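Hypothetical NUDIX hydrolase (Listeria monocytogenes, PDB 3SON) probably hydrolyses nucleoside diphosphates linked to another moiety, as a putative metal-dependent member of the Nudix family. Local coordinates at residues 5-15 and 88-98. Residues are numbered along the deposited sequence; the frame is centred on the assembly and turned at random.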
ATOM      1  N   PRO A   5     -16.563   3.968  -2.882  1.00 35.66           N
ATOM      2  CA  PRO A   5     -15.692   5.034  -2.386  1.00 31.18           C
ATOM      3  C   PRO A   5     -14.197   4.775  -2.668  1.00 26.22           C
ATOM      4  O   PRO A   5     -13.767   3.616  -2.844  1.00 30.24           O
ATOM      5  CB  PRO A   5     -15.954   5.020  -0.861  1.00 32.39           C
ATOM      6  CG  PRO A   5     -16.581   3.660  -0.585  1.00 36.51           C
ATOM      7  CD  PRO A   5     -16.786   2.938  -1.862  1.00 35.45           C
ATOM      8  N   PHE A   6     -13.424   5.847  -2.749  1.00 26.38           N
ATOM      9  CA  PHE A   6     -12.002   5.746  -3.013  1.00 24.91           C
ATOM     10  C   PHE A   6     -11.366   6.968  -2.469  1.00 22.73           C
ATOM     11  O   PHE A   6     -12.055   7.945  -2.200  1.00 23.98           O
ATOM     12  CB  PHE A   6     -11.738   5.671  -4.529  1.00 26.60           C
ATOM     13  CG  PHE A   6     -12.217   6.917  -5.312  1.00 28.20           C
ATOM     14  CD1 PHE A   6     -11.399   8.046  -5.423  1.00 25.69           C
ATOM     15  CD2 PHE A   6     -13.435   6.922  -5.944  1.00 30.32           C
ATOM     16  CE1 PHE A   6     -11.797   9.172  -6.139  1.00 24.22           C
ATOM     17  CE2 PHE A   6     -13.871   8.041  -6.675  1.00 30.45           C
ATOM     18  CZ  PHE A   6     -13.052   9.174  -6.754  1.00 30.19           C
ATOM     19  N   GLN A   7     -10.031   6.963  -2.431  1.00 21.03           N
ATOM     20  CA  GLN A   7      -9.218   8.043  -1.969  1.00 23.39           C
ATOM     21  C   GLN A   7      -8.198   8.443  -3.033  1.00 21.71           C
ATOM     22  O   GLN A   7      -7.847   7.645  -3.916  1.00 22.06           O
ATOM     23  CB  GLN A   7      -8.402   7.592  -0.760  1.00 25.85           C
ATOM     24  CG  GLN A   7      -9.188   7.520   0.537  1.00 25.73           C
ATOM     25  CD  GLN A   7      -9.400   8.868   1.142  1.00 25.11           C
ATOM     26  OE1 GLN A   7      -8.456   9.639   1.368  1.00 33.89           O
ATOM     27  NE2 GLN A   7     -10.626   9.191   1.368  1.00 22.57           N
ATOM     28  N   VAL A   8      -7.785   9.677  -2.986  1.00 21.07           N
ATOM     29  CA  VAL A   8      -6.696  10.098  -3.801  1.00 19.35           C
ATOM     30  C   VAL A   8      -5.537  10.618  -2.956  1.00 21.35           C
ATOM     31  O   VAL A   8      -5.726  11.078  -1.777  1.00 21.75           O
ATOM     32  CB  VAL A   8      -7.119  11.097  -4.928  1.00 21.21           C
ATOM     33  CG1 VAL A   8      -8.326  10.582  -5.785  1.00 20.95           C
ATOM     34  CG2 VAL A   8      -7.481  12.482  -4.341  1.00 25.84           C
ATOM     35  N   LEU A   9      -4.336  10.461  -3.506  0.50 20.69           N
ATOM     36  CA  LEU A   9      -3.124  11.033  -2.950  0.50 23.64           C
ATOM     37  C   LEU A   9      -2.525  11.888  -4.061  0.50 20.12           C
ATOM     38  O   LEU A   9      -2.542  11.507  -5.240  0.50 27.46           O
ATOM     39  CB  LEU A   9      -2.136   9.959  -2.486  0.50 24.85           C
ATOM     40  CG  LEU A   9      -0.864  10.418  -1.765  0.50 30.93           C
ATOM     41  CD1 LEU A   9      -1.132  10.526  -0.273  0.50 29.61           C
ATOM     42  CD2 LEU A   9       0.269   9.433  -2.040  0.50 31.47           C
ATOM     43  N   VAL A  10      -2.052  13.067  -3.699  1.00 19.46           N
ATOM     44  CA  VAL A  10      -1.411  13.974  -4.680  1.00 21.17           C
ATOM     45  C   VAL A  10      -0.104  14.569  -4.147  1.00 24.31           C
ATOM     46  O   VAL A  10      -0.095  15.178  -3.073  1.00 23.46           O
ATOM     47  CB  VAL A  10      -2.334  15.128  -5.066  1.00 20.61           C
ATOM     48  CG1 VAL A  10      -1.705  15.952  -6.146  1.00 21.43           C
ATOM     49  CG2 VAL A  10      -3.709  14.632  -5.500  1.00 18.26           C
ATOM     50  N   ILE A  11       1.003  14.331  -4.874  1.00 20.58           N
ATOM     51  CA  ILE A  11       2.336  14.732  -4.452  1.00 21.82           C
ATOM     52  C   ILE A  11       2.715  15.982  -5.228  1.00 21.96           C
ATOM     53  O   ILE A  11       2.882  15.927  -6.439  1.00 25.24           O
ATOM     54  CB  ILE A  11       3.379  13.636  -4.752  1.00 23.76           C
ATOM     55  CG1 ILE A  11       3.013  12.330  -4.033  1.00 20.06           C
ATOM     56  CG2 ILE A  11       4.833  14.065  -4.367  1.00 21.40           C
ATOM     57  CD1 ILE A  11       3.913  11.168  -4.394  1.00 25.28           C
ATOM     58  N   PRO A  12       2.840  17.126  -4.548  1.00 21.52           N
ATOM     59  CA  PRO A  12       3.343  18.328  -5.278  1.00 21.16           C
ATOM     60  C   PRO A  12       4.844  18.212  -5.522  1.00 24.38           C
ATOM     61  O   PRO A  12       5.558  17.590  -4.711  1.00 24.66           O
ATOM     62  CB  PRO A  12       3.101  19.463  -4.267  1.00 22.52           C
ATOM     63  CG  PRO A  12       2.280  18.866  -3.183  1.00 25.81           C
ATOM     64  CD  PRO A  12       2.666  17.422  -3.123  1.00 22.72           C
ATOM     65  N   PHE A  13       5.349  18.740  -6.650  1.00 21.91           N
ATOM     66  CA  PHE A  13       6.795  18.793  -6.873  1.00 22.91           C
ATOM     67  C   PHE A  13       7.196  20.042  -7.661  1.00 26.52           C
ATOM     68  O   PHE A  13       6.355  20.662  -8.327  1.00 28.24           O
ATOM     69  CB  PHE A  13       7.332  17.552  -7.593  1.00 22.24           C
ATOM     70  CG  PHE A  13       6.867  17.429  -9.001  1.00 26.62           C
ATOM     71  CD1 PHE A  13       5.650  16.826  -9.292  1.00 26.12           C
ATOM     72  CD2 PHE A  13       7.626  17.955 -10.060  1.00 29.31           C
ATOM     73  CE1 PHE A  13       5.221  16.716 -10.576  1.00 30.60           C
ATOM     74  CE2 PHE A  13       7.204  17.831 -11.358  1.00 35.75           C
ATOM     75  CZ  PHE A  13       5.997  17.249 -11.637  1.00 29.05           C
ATOM     76  N   ILE A  14       8.480  20.425  -7.542  1.00 26.11           N
ATOM     77  CA  ILE A  14       9.014  21.584  -8.278  1.00 28.41           C
ATOM     78  C   ILE A  14      10.354  21.188  -8.843  1.00 35.56           C
ATOM     79  O   ILE A  14      11.089  20.416  -8.214  1.00 30.78           O
ATOM     80  CB  ILE A  14       9.204  22.852  -7.423  1.00 31.47           C
ATOM     81  CG1 ILE A  14      10.013  22.540  -6.167  1.00 33.37           C
ATOM     82  CG2 ILE A  14       7.875  23.454  -7.023  1.00 25.37           C
ATOM     83  CD1 ILE A  14      10.246  23.752  -5.261  1.00 36.47           C
ATOM     84  N   LYS A  15      10.645  21.674 -10.048  1.00 40.50           N
ATOM     85  CA  LYS A  15      11.980  21.563 -10.639  1.00 39.29           C
ATOM     86  C   LYS A  15      12.856  22.749 -10.228  1.00 45.16           C
ATOM     87  O   LYS A  15      12.522  23.889 -10.524  1.00 51.76           O
ATOM     88  CB  LYS A  15      11.891  21.544 -12.161  1.00 38.15           C
ATOM     89  CG  LYS A  15      13.196  21.094 -12.831  1.00 47.16           C
ATOM     90  CD  LYS A  15      13.211  21.313 -14.356  1.00 47.13           C
ATOM     91  CE  LYS A  15      14.059  20.279 -15.074  1.00 50.67           C
ATOM     92  NZ  LYS A  15      15.330  19.964 -14.363  1.00 57.50           N
ATOM     93  N   VAL A  88     -10.568   0.450   0.844  1.00 27.00           N
ATOM     94  CA  VAL A  88     -10.813   1.232  -0.400  1.00 32.60           C
ATOM     95  C   VAL A  88      -9.523   1.553  -1.077  1.00 27.61           C
ATOM     96  O   VAL A  88      -8.429   1.580  -0.425  1.00 23.15           O
ATOM     97  CB  VAL A  88     -11.557   2.572  -0.166  1.00 35.67           C
ATOM     98  CG1 VAL A  88     -13.029   2.334   0.127  1.00 38.22           C
ATOM     99  CG2 VAL A  88     -10.882   3.396   0.916  1.00 26.51           C
ATOM    100  N   PRO A  89      -9.570   1.780  -2.390  1.00 24.53           N
ATOM    101  CA  PRO A  89      -8.327   2.039  -3.027  1.00 23.07           C
ATOM    102  C   PRO A  89      -7.906   3.484  -2.876  1.00 23.02           C
ATOM    103  O   PRO A  89      -8.746   4.373  -2.784  1.00 26.23           O
ATOM    104  CB  PRO A  89      -8.634   1.754  -4.513  1.00 30.47           C
ATOM    105  CG  PRO A  89     -10.038   2.089  -4.644  1.00 29.69           C
ATOM    106  CD  PRO A  89     -10.683   1.648  -3.381  1.00 27.30           C
ATOM    107  N   GLU A  90      -6.610   3.678  -2.862  1.00 25.18           N
ATOM    108  CA  GLU A  90      -5.991   4.983  -2.892  1.00 23.01           C
ATOM    109  C   GLU A  90      -5.177   5.153  -4.205  1.00 21.76           C
ATOM    110  O   GLU A  90      -4.178   4.436  -4.450  1.00 27.69           O
ATOM    111  CB  GLU A  90      -5.053   5.135  -1.692  1.00 21.65           C
ATOM    112  CG  GLU A  90      -4.430   6.481  -1.596  1.00 22.24           C
ATOM    113  CD  GLU A  90      -3.399   6.582  -0.491  1.00 32.71           C
ATOM    114  OE1 GLU A  90      -2.389   5.811  -0.509  1.00 31.20           O
ATOM    115  OE2 GLU A  90      -3.606   7.433   0.398  1.00 29.01           O
ATOM    116  N   TYR A  91      -5.590   6.090  -5.037  1.00 23.41           N
ATOM    117  CA  TYR A  91      -4.957   6.359  -6.317  1.00 21.24           C
ATOM    118  C   TYR A  91      -4.060   7.545  -6.163  1.00 25.97           C
ATOM    119  O   TYR A  91      -4.400   8.457  -5.480  1.00 23.43           O
ATOM    120  CB  TYR A  91      -6.021   6.679  -7.359  1.00 26.68           C
ATOM    121  CG  TYR A  91      -7.049   5.572  -7.556  1.00 22.55           C
ATOM    122  CD1 TYR A  91      -6.722   4.452  -8.288  1.00 36.95           C
ATOM    123  CD2 TYR A  91      -8.313   5.632  -6.968  1.00 27.22           C
ATOM    124  CE1 TYR A  91      -7.626   3.436  -8.467  1.00 30.73           C
ATOM    125  CE2 TYR A  91      -9.253   4.620  -7.149  1.00 27.91           C
ATOM    126  CZ  TYR A  91      -8.882   3.516  -7.905  1.00 37.36           C
ATOM    127  OH  TYR A  91      -9.740   2.488  -8.141  1.00 31.90           O
ATOM    128  N   CYS A  92      -2.926   7.556  -6.870  1.00 21.77           N
ATOM    129  CA  CYS A  92      -1.950   8.518  -6.628  1.00 21.86           C
ATOM    130  C   CYS A  92      -1.641   9.407  -7.804  1.00 24.52           C
ATOM    131  O   CYS A  92      -1.645   8.941  -9.007  1.00 24.38           O
ATOM    132  CB  CYS A  92      -0.648   7.846  -6.208  1.00 22.60           C
ATOM    133  SG  CYS A  92      -0.758   6.860  -4.716  1.00 24.33           S
ATOM    134  N   PHE A  93      -1.209  10.636  -7.504  1.00 22.01           N
ATOM    135  CA  PHE A  93      -0.936  11.631  -8.558  1.00 21.48           C
ATOM    136  C   PHE A  93       0.201  12.568  -8.202  1.00 23.17           C
ATOM    137  O   PHE A  93       0.627  12.593  -7.079  1.00 18.70           O
ATOM    138  CB  PHE A  93      -2.197  12.502  -8.844  1.00 24.41           C
ATOM    139  CG  PHE A  93      -3.406  11.741  -9.249  1.00 21.44           C
ATOM    140  CD1 PHE A  93      -4.182  11.094  -8.319  1.00 25.94           C
ATOM    141  CD2 PHE A  93      -3.761  11.645 -10.586  1.00 28.01           C
ATOM    142  CE1 PHE A  93      -5.296  10.392  -8.691  1.00 26.14           C
ATOM    143  CE2 PHE A  93      -4.902  10.926 -10.962  1.00 24.87           C
ATOM    144  CZ  PHE A  93      -5.619  10.261 -10.025  1.00 27.07           C
ATOM    145  N   ALA A  94       0.582  13.443  -9.127  1.00 20.42           N
ATOM    146  CA  ALA A  94       1.596  14.448  -8.864  1.00 21.63           C
ATOM    147  C   ALA A  94       1.282  15.738  -9.571  1.00 22.06           C
ATOM    148  O   ALA A  94       0.624  15.741 -10.597  1.00 28.90           O
ATOM    149  CB  ALA A  94       2.946  13.928  -9.286  1.00 23.46           C
ATOM    150  N   ILE A  95       1.647  16.866  -8.958  1.00 22.84           N
ATOM    151  CA  ILE A  95       1.325  18.124  -9.518  1.00 20.89           C
ATOM    152  C   ILE A  95       2.557  18.948  -9.596  1.00 26.18           C
ATOM    153  O   ILE A  95       3.272  19.072  -8.582  1.00 25.66           O
ATOM    154  CB  ILE A  95       0.148  18.782  -8.708  1.00 24.30           C
ATOM    155  CG1 ILE A  95      -0.254  20.165  -9.258  1.00 29.30           C
ATOM    156  CG2 ILE A  95       0.430  18.874  -7.188  1.00 27.16           C
ATOM    157  CD1 ILE A  95      -1.613  20.574  -8.744  1.00 34.93           C
ATOM    158  N   ASP A  96       2.794  19.525 -10.788  1.00 25.48           N
ATOM    159  CA  ASP A  96       3.954  20.388 -10.999  1.00 33.05           C
ATOM    160  C   ASP A  96       3.641  21.797 -10.609  1.00 31.35           C
ATOM    161  O   ASP A  96       2.885  22.476 -11.309  1.00 33.02           O
ATOM    162  CB  ASP A  96       4.397  20.308 -12.487  1.00 30.12           C
ATOM    163  CG  ASP A  96       5.765  20.947 -12.768  1.00 37.43           C
ATOM    164  OD1 ASP A  96       6.342  21.631 -11.881  1.00 35.01           O
ATOM    165  OD2 ASP A  96       6.292  20.725 -13.911  1.00 31.09           O
ATOM    166  N   LEU A  97       4.264  22.293  -9.535  1.00 32.95           N
ATOM    167  CA  LEU A  97       4.068  23.670  -9.136  1.00 36.94           C
ATOM    168  C   LEU A  97       5.313  24.531  -9.359  1.00 31.45           C
ATOM    169  O   LEU A  97       5.437  25.585  -8.726  1.00 26.17           O
ATOM    170  CB  LEU A  97       3.650  23.749  -7.684  1.00 29.96           C
ATOM    171  CG  LEU A  97       2.454  22.854  -7.243  1.00 29.59           C
ATOM    172  CD1 LEU A  97       2.274  22.899  -5.737  1.00 26.82           C
ATOM    173  CD2 LEU A  97       1.175  23.255  -7.938  1.00 39.65           C
ATOM    174  N   THR A  98       6.172  24.145 -10.313  1.00 34.05           N
ATOM    175  CA  THR A  98       7.401  24.891 -10.627  1.00 34.85           C
ATOM    176  C   THR A  98       7.089  26.361 -10.977  1.00 35.33           C
ATOM    177  O   THR A  98       7.802  27.297 -10.542  1.00 33.75           O
ATOM    178  CB  THR A  98       8.184  24.224 -11.785  1.00 31.64           C
ATOM    179  OG1 THR A  98       8.440  22.847 -11.461  1.00 37.60           O
ATOM    180  CG2 THR A  98       9.522  24.969 -12.052  1.00 28.73           C
TER
HETATM  181  O   HOH W   1      -5.308   9.344   0.432  1.00 31.58           O
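The parallel strand pair in the mixed sheet of the Nudix alpha/beta/alpha sandwich joins strand 7-15 to strand 87-96. Its bonds begin with Gln-7 N to Pro-89 O (2.9 Å) and Tyr-91 N to Gln-7 O, then repeat through Leu-9, Phe-93, Ile-11 and Ile-95 as far as Leu-97 N on Phe-13 O; the one from Phe-93 N to Leu-9 O is weak. Val-10, Tyr-91 and Phe-93 rest on helix 46-58, which carries two of the calcium ligands, Glu-53 and Glu-57, and there Val-10 CG1 meets Ile-95 CG2 at 3.8 Å. Leu-9, Ile-11, Phe-13 and Cys-92 turn to helix 128-142, which their side chains touch. A water bridges Val-8 O and Glu-90 OE2, while Ser-129 holds OE1, so both carboxylate oxygens of this buried Glu-90 have partners. With CG set between its backbone N and carbonyl carbon (chi1 67°), Phe-13 lays one ring face against Asp-96 CA, a CH-pi contact, and brings an edge to Ala-94 CB. Beyond it, Asp-96 OD1 accepts from Thr-98 N in an Asx turn, and Lys-15 N donates to Thr-98 OG1 (2.9 Å). A side-chain hydroxyl thus extends the pairing where the second strand has ended.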